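Local coordinates for luciferase-like enzymeAMP-CoA-ligase (Zophobas atratus, PDB 4W8O), which probably activates carboxylic acids with ATP as acyl-adenylates and transfers them to coenzyme A, as a luciferase-like member of the ANL adenylating superfamily, at residues 269-274 / 294-299; 317-322 / 330-335. All blocks are in the same frame, centred on the assembly; numbering follows the deposited sequence.

Contact 1. Residues 269-274 / 294-299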
loop_
_atom_site.group_PDB
_atom_site.type_symbol
_atom_site.label_atom_id
_atom_site.label_comp_id
_atom_site.label_asym_id
_atom_site.label_seq_id
_atom_site.Cartn_x
_atom_site.Cartn_y
_atom_site.Cartn_z
ATOM N N VAL A 269 1.063 5.294 -10.378
ATOM C CA VAL A 269 1.695 6.596 -10.152
ATOM C C VAL A 269 0.614 7.683 -10.064
ATOM O O VAL A 269 -0.426 7.599 -10.722
ATOM C CB VAL A 269 2.731 6.929 -11.254
ATOM C CG1 VAL A 269 2.059 7.210 -12.588
ATOM C CG2 VAL A 269 3.611 8.102 -10.844
ATOM N N ALA A 270 0.865 8.699 -9.250
ATOM C CA ALA A 270 -0.092 9.784 -9.078
ATOM C C ALA A 270 -0.268 10.552 -10.397
ATOM O O ALA A 270 0.644 10.561 -11.241
ATOM C CB ALA A 270 0.349 10.705 -7.949
ATOM N N PRO A 271 -1.446 11.171 -10.598
ATOM C CA PRO A 271 -1.737 11.827 -11.876
ATOM C C PRO A 271 -0.669 12.801 -12.355
ATOM O O PRO A 271 -0.338 12.813 -13.538
ATOM C CB PRO A 271 -3.036 12.590 -11.590
ATOM C CG PRO A 271 -3.701 11.798 -10.524
ATOM C CD PRO A 271 -2.588 11.263 -9.670
ATOM N N ILE A 272 -0.136 13.608 -11.443
ATOM C CA ILE A 272 0.757 14.696 -11.833
ATOM C C ILE A 272 2.039 14.220 -12.532
ATOM O O ILE A 272 2.522 14.889 -13.440
ATOM C CB ILE A 272 1.089 15.616 -10.644
ATOM C CG1 ILE A 272 1.722 16.915 -11.162
ATOM C CG2 ILE A 272 1.977 14.901 -9.627
ATOM C CD1 ILE A 272 1.771 18.019 -10.134
ATOM N N TYR A 273 2.557 13.054 -12.147
ATOM C CA TYR A 273 3.728 12.477 -12.812
ATOM C C TYR A 273 3.430 11.907 -14.209
ATOM O O TYR A 273 4.361 11.707 -14.993
ATOM C CB TYR A 273 4.376 11.391 -11.944
ATOM C CG TYR A 273 4.935 11.910 -10.636
ATOM C CD1 TYR A 273 6.142 12.595 -10.594
ATOM C CD2 TYR A 273 4.250 11.707 -9.437
ATOM C CE1 TYR A 273 6.655 13.069 -9.399
ATOM C CE2 TYR A 273 4.752 12.178 -8.237
ATOM C CZ TYR A 273 5.952 12.857 -8.228
ATOM O OH TYR A 273 6.441 13.320 -7.039
ATOM N N THR A 274 2.163 11.658 -14.536
ATOM C CA THR A 274 1.825 11.129 -15.871
ATOM C C THR A 274 2.126 12.118 -16.988
ATOM O O THR A 274 2.295 11.716 -18.130
ATOM C CB THR A 274 0.349 10.717 -16.018
ATOM O OG1 THR A 274 -0.497 11.858 -15.846
ATOM C CG2 THR A 274 -0.013 9.637 -15.024
ATOM N N LEU A 294 -2.720 1.390 -16.487
ATOM C CA LEU A 294 -2.146 2.515 -15.762
ATOM C C LEU A 294 -3.059 2.850 -14.583
ATOM O O LEU A 294 -4.178 3.331 -14.772
ATOM C CB LEU A 294 -1.975 3.736 -16.677
ATOM C CG LEU A 294 -0.978 4.798 -16.196
ATOM C CD1 LEU A 294 -0.624 5.759 -17.330
ATOM C CD2 LEU A 294 -1.507 5.571 -14.996
ATOM N N LEU A 295 -2.561 2.588 -13.376
ATOM C CA LEU A 295 -3.319 2.785 -12.143
ATOM C C LEU A 295 -2.984 4.145 -11.561
ATOM O O LEU A 295 -1.817 4.525 -11.457
ATOM C CB LEU A 295 -2.985 1.680 -11.135
ATOM C CG LEU A 295 -3.409 0.262 -11.545
ATOM C CD1 LEU A 295 -2.569 -0.803 -10.855
ATOM C CD2 LEU A 295 -4.891 0.038 -11.270
ATOM N N THR A 296 -4.001 4.895 -11.177
ATOM C CA THR A 296 -3.754 6.227 -10.686
ATOM C C THR A 296 -4.891 6.680 -9.799
ATOM O O THR A 296 -5.908 6.003 -9.679
ATOM C CB THR A 296 -3.508 7.208 -11.864
ATOM O OG1 THR A 296 -2.918 8.417 -11.377
ATOM C CG2 THR A 296 -4.815 7.523 -12.619
ATOM N N GLY A 297 -4.690 7.816 -9.152
ATOM C CA GLY A 297 -5.701 8.431 -8.299
ATOM C C GLY A 297 -4.998 9.235 -7.235
ATOM O O GLY A 297 -3.764 9.239 -7.178
ATOM N N GLY A 298 -5.776 9.909 -6.391
ATOM C CA GLY A 298 -5.229 10.652 -5.256
ATOM C C GLY A 298 -5.342 12.148 -5.424
ATOM O O GLY A 298 -5.476 12.880 -4.444
ATOM N N THR A 299 -5.246 12.606 -6.663
ATOM C CA THR A 299 -5.585 13.975 -7.028
ATOM C C THR A 299 -6.367 13.845 -8.335
ATOM O O THR A 299 -6.356 12.776 -8.938
ATOM C CB THR A 299 -4.317 14.849 -7.195
ATOM O OG1 THR A 299 -3.434 14.243 -8.146
ATOM C CG2 THR A 299 -3.593 15.006 -5.864
HETATM O O HOH W 1 -0.889 13.971 -8.589
#

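Contact 2. Residues 317-322 / 330-335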
loop_
_atom_site.group_PDB
_atom_site.type_symbol
_atom_site.label_atom_id
_atom_site.label_comp_id
_atom_site.label_asym_id
_atom_site.label_seq_id
_atom_site.Cartn_x
_atom_site.Cartn_y
_atom_site.Cartn_z
ATOM N N GLN A 317 -5.743 0.065 -20.461
ATOM C CA GLN A 317 -6.785 0.910 -19.892
ATOM C C GLN A 317 -6.157 1.800 -18.817
ATOM O O GLN A 317 -5.189 1.399 -18.166
ATOM C CB GLN A 317 -7.891 0.052 -19.273
ATOM C CG GLN A 317 -8.788 -0.642 -20.284
ATOM C CD GLN A 317 -9.671 -1.705 -19.646
ATOM O OE1 GLN A 317 -9.195 -2.529 -18.867
ATOM N NE2 GLN A 317 -10.962 -1.690 -19.972
ATOM N N VAL A 318 -6.697 3.005 -18.645
ATOM C CA VAL A 318 -6.317 3.876 -17.541
ATOM C C VAL A 318 -7.374 3.767 -16.446
ATOM O O VAL A 318 -8.548 4.048 -16.685
ATOM C CB VAL A 318 -6.196 5.355 -17.976
ATOM C CG1 VAL A 318 -5.896 6.243 -16.771
ATOM C CG2 VAL A 318 -5.121 5.527 -19.041
ATOM N N LEU A 319 -6.957 3.370 -15.246
ATOM C CA LEU A 319 -7.891 3.158 -14.142
ATOM C C LEU A 319 -7.625 4.145 -13.014
ATOM O O LEU A 319 -6.643 4.014 -12.282
ATOM C CB LEU A 319 -7.793 1.721 -13.620
ATOM C CG LEU A 319 -8.182 0.593 -14.583
ATOM C CD1 LEU A 319 -8.084 -0.754 -13.876
ATOM C CD2 LEU A 319 -9.580 0.784 -15.155
ATOM N N PHE A 320 -8.511 5.133 -12.891
ATOM C CA PHE A 320 -8.440 6.131 -11.842
ATOM C C PHE A 320 -9.271 5.643 -10.670
ATOM O O PHE A 320 -10.481 5.497 -10.800
ATOM C CB PHE A 320 -8.983 7.471 -12.359
ATOM C CG PHE A 320 -8.820 8.615 -11.392
ATOM C CD1 PHE A 320 -9.697 8.780 -10.326
ATOM C CD2 PHE A 320 -7.804 9.540 -11.557
ATOM C CE1 PHE A 320 -9.546 9.834 -9.441
ATOM C CE2 PHE A 320 -7.658 10.597 -10.684
ATOM C CZ PHE A 320 -8.531 10.747 -9.626
ATOM N N GLY A 321 -8.619 5.396 -9.534
ATOM C CA GLY A 321 -9.287 4.891 -8.335
ATOM C C GLY A 321 -9.291 5.855 -7.160
ATOM O O GLY A 321 -8.710 6.953 -7.222
ATOM N N TYR A 322 -9.950 5.422 -6.086
ATOM C CA TYR A 322 -10.109 6.202 -4.864
ATOM C C TYR A 322 -9.953 5.288 -3.653
ATOM O O TYR A 322 -10.585 4.237 -3.571
ATOM C CB TYR A 322 -11.492 6.832 -4.864
ATOM C CG TYR A 322 -11.960 7.439 -3.561
ATOM C CD1 TYR A 322 -11.235 8.447 -2.933
ATOM C CD2 TYR A 322 -13.172 7.052 -2.994
ATOM C CE1 TYR A 322 -11.682 9.024 -1.753
ATOM C CE2 TYR A 322 -13.624 7.620 -1.815
ATOM C CZ TYR A 322 -12.879 8.604 -1.201
ATOM O OH TYR A 322 -13.345 9.167 -0.041
ATOM N N LEU A 330 -11.505 1.892 -2.466
ATOM C CA LEU A 330 -12.931 2.117 -2.217
ATOM C C LEU A 330 -13.765 2.157 -3.488
ATOM O O LEU A 330 -14.896 1.663 -3.513
ATOM C CB LEU A 330 -13.126 3.426 -1.453
ATOM C CG LEU A 330 -12.722 3.377 0.016
ATOM C CD1 LEU A 330 -12.934 4.745 0.649
ATOM C CD2 LEU A 330 -13.499 2.286 0.753
ATOM N N SER A 331 -13.234 2.784 -4.530
ATOM C CA SER A 331 -13.891 2.752 -5.828
ATOM C C SER A 331 -12.882 2.718 -6.952
ATOM O O SER A 331 -11.797 3.292 -6.846
ATOM C CB SER A 331 -14.855 3.932 -5.985
ATOM O OG SER A 331 -14.182 5.174 -5.901
ATOM N N ILE A 332 -13.264 2.026 -8.021
ATOM C CA ILE A 332 -12.443 1.842 -9.217
ATOM C C ILE A 332 -13.292 1.113 -10.268
ATOM O O ILE A 332 -14.199 0.369 -9.911
ATOM C CB ILE A 332 -11.165 1.026 -8.912
ATOM C CG1 ILE A 332 -10.225 1.002 -10.120
ATOM C CG2 ILE A 332 -11.517 -0.389 -8.487
ATOM C CD1 ILE A 332 -8.794 0.644 -9.773
ATOM N N PHE A 333 -13.010 1.319 -11.552
ATOM C CA PHE A 333 -13.709 0.559 -12.599
ATOM C C PHE A 333 -13.080 -0.822 -12.789
ATOM O O PHE A 333 -11.855 -0.956 -12.845
ATOM C CB PHE A 333 -13.686 1.294 -13.944
ATOM C CG PHE A 333 -14.676 2.421 -14.047
ATOM C CD1 PHE A 333 -16.031 2.199 -13.833
ATOM C CD2 PHE A 333 -14.256 3.700 -14.398
ATOM C CE1 PHE A 333 -16.947 3.234 -13.944
ATOM C CE2 PHE A 333 -15.170 4.741 -14.508
ATOM C CZ PHE A 333 -16.519 4.506 -14.280
ATOM N N HIS A 334 -13.927 -1.842 -12.884
ATOM C CA HIS A 334 -13.480 -3.178 -13.260
ATOM C C HIS A 334 -13.058 -3.182 -14.745
ATOM O O HIS A 334 -13.807 -2.700 -15.598
ATOM C CB HIS A 334 -14.597 -4.194 -13.024
ATOM C CG HIS A 334 -14.137 -5.615 -13.086
ATOM N ND1 HIS A 334 -13.848 -6.245 -14.273
ATOM C CD2 HIS A 334 -13.896 -6.521 -12.111
ATOM C CE1 HIS A 334 -13.464 -7.485 -14.033
ATOM N NE2 HIS A 334 -13.478 -7.677 -12.727
ATOM N N PRO A 335 -11.861 -3.721 -15.060
ATOM C CA PRO A 335 -11.339 -3.655 -16.434
ATOM C C PRO A 335 -12.279 -4.207 -17.508
ATOM O O PRO A 335 -12.481 -3.553 -18.528
ATOM C CB PRO A 335 -10.058 -4.497 -16.371
ATOM C CG PRO A 335 -9.642 -4.451 -14.952
ATOM C CD PRO A 335 -10.913 -4.397 -14.156
HETATM O O HOH W 2 -11.319 3.291 -12.531
#

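Contact 1. Residues 269-274 / 294-299
Thr296 OG1 donates a hydrogen bond to Val269 O (2.7 Å), lying in the plane of that carbonyl. Beside it, Val269 N reaches Leu295 O at 3.2 Å in a fairly straight bond (161° at the hydrogen), a backbone link that continues the parallel pairing of strands 266-268 and 293-297 beyond the end of the first. With chi1 at -164°, OG1 stands opposite the backbone N of Thr296 and reaches the Val269 carbonyl, while CG2 is left to pack on Phe320. Replacing Thr296 by a valine would probably leave Val269 O without its hydroxyl donor and crowd a methyl against the Pro271 ring. Farther along, a water bridges Ile272 N (3.0 Å) and Thr299 OG1 (2.6 Å). Within 269-274, Pro271 O takes two bonds from Thr274, one from its N and one from OG1 (2.5 Å), which is also hydrogen-bonded to Gln305 NE2.

Pro271 is the main apolar piece, its ring wedged into the bend of 296-299. CD lies 3.3 Å from Thr296 OG1, and CG sits 3.2 Å from Thr299 O. Thr274 CG2 approaches Leu294 CD2 more loosely, both backed by Leu309. Gly297, at phi 152°, has a backbone shape that calls for glycine. Thr296 lines the pocket occupied by a polyethylene glycol chain, and the Thr-Gly-Gly-Thr turn after the strand is consistent with the glycine-rich loop bordering the adenylate site in ANL enzymes.

Contact 2. Residues 317-322 / 330-335
Tyr322 and Ser331 form an antiparallel hydrogen-bonded pair, with a classic beta bulge that sets both Leu330 and Ser331 against Tyr322. Tyr322 N donates to Ser331 O (2.9 Å), while Tyr322 O accepts from both Leu330 N (2.8 Å) and Ser331 N (3.2 Å). Past Gly321 and Ile332 the chains separate, and a water spans the gap, donating to Phe320 O and accepting from Phe333 N. At the far end Gln317 NE2 gives a nearly straight bond to Pro335 O (2.8 Å, 167°), which lies in the amide plane. Ser331 OG bonds to Cys349 O, and Tyr322 OH to Asp407.

Apolar contacts run along the contact. Leu319 CB meets Ile332 CD1 at 4.1 Å, and Leu319 CD1 meets Pro335 CG, these two side chains crossing at about a right angle. Tyr322 CG, anti to the backbone N (chi1 168°), carries the ring alongside Ser331 OG, which lies at its edge; Leu330 CD1 comes obliquely to Tyr322 CE2 (3.8 Å). Gly321 CA comes within 3.3 Å of Ser331 O, where a side chain would be tight.

Strand 293-297 runs parallel beside 317-324, and strand 351-352 antiparallel beside 328-332; Ile342 of helix 339-342 touches Leu319 and Phe333, and strand 367-380 meets Tyr322 and Leu330.

Along the chain both segments of contact 1 precede those of contact 2, and their centres lie about 11 Å apart on the same mixed sheet. Strand 293-297 belongs to the first and 317-324 to the second; they run side by side and parallel, joined through helix 303-312 and by probable hydrogen bonds from Leu294 O to Leu319 N and from Thr296 O to Gly321 N (both 2.8 Å). The Phe320 ring also packs against Thr299 O. Across the sheet the order is 266-268, 293-297, 317-324, then antiparallel 328-332. Thr296 and Gly321, one from each contact, line the same glycol-filled pocket, probably part of the adenylate-binding site.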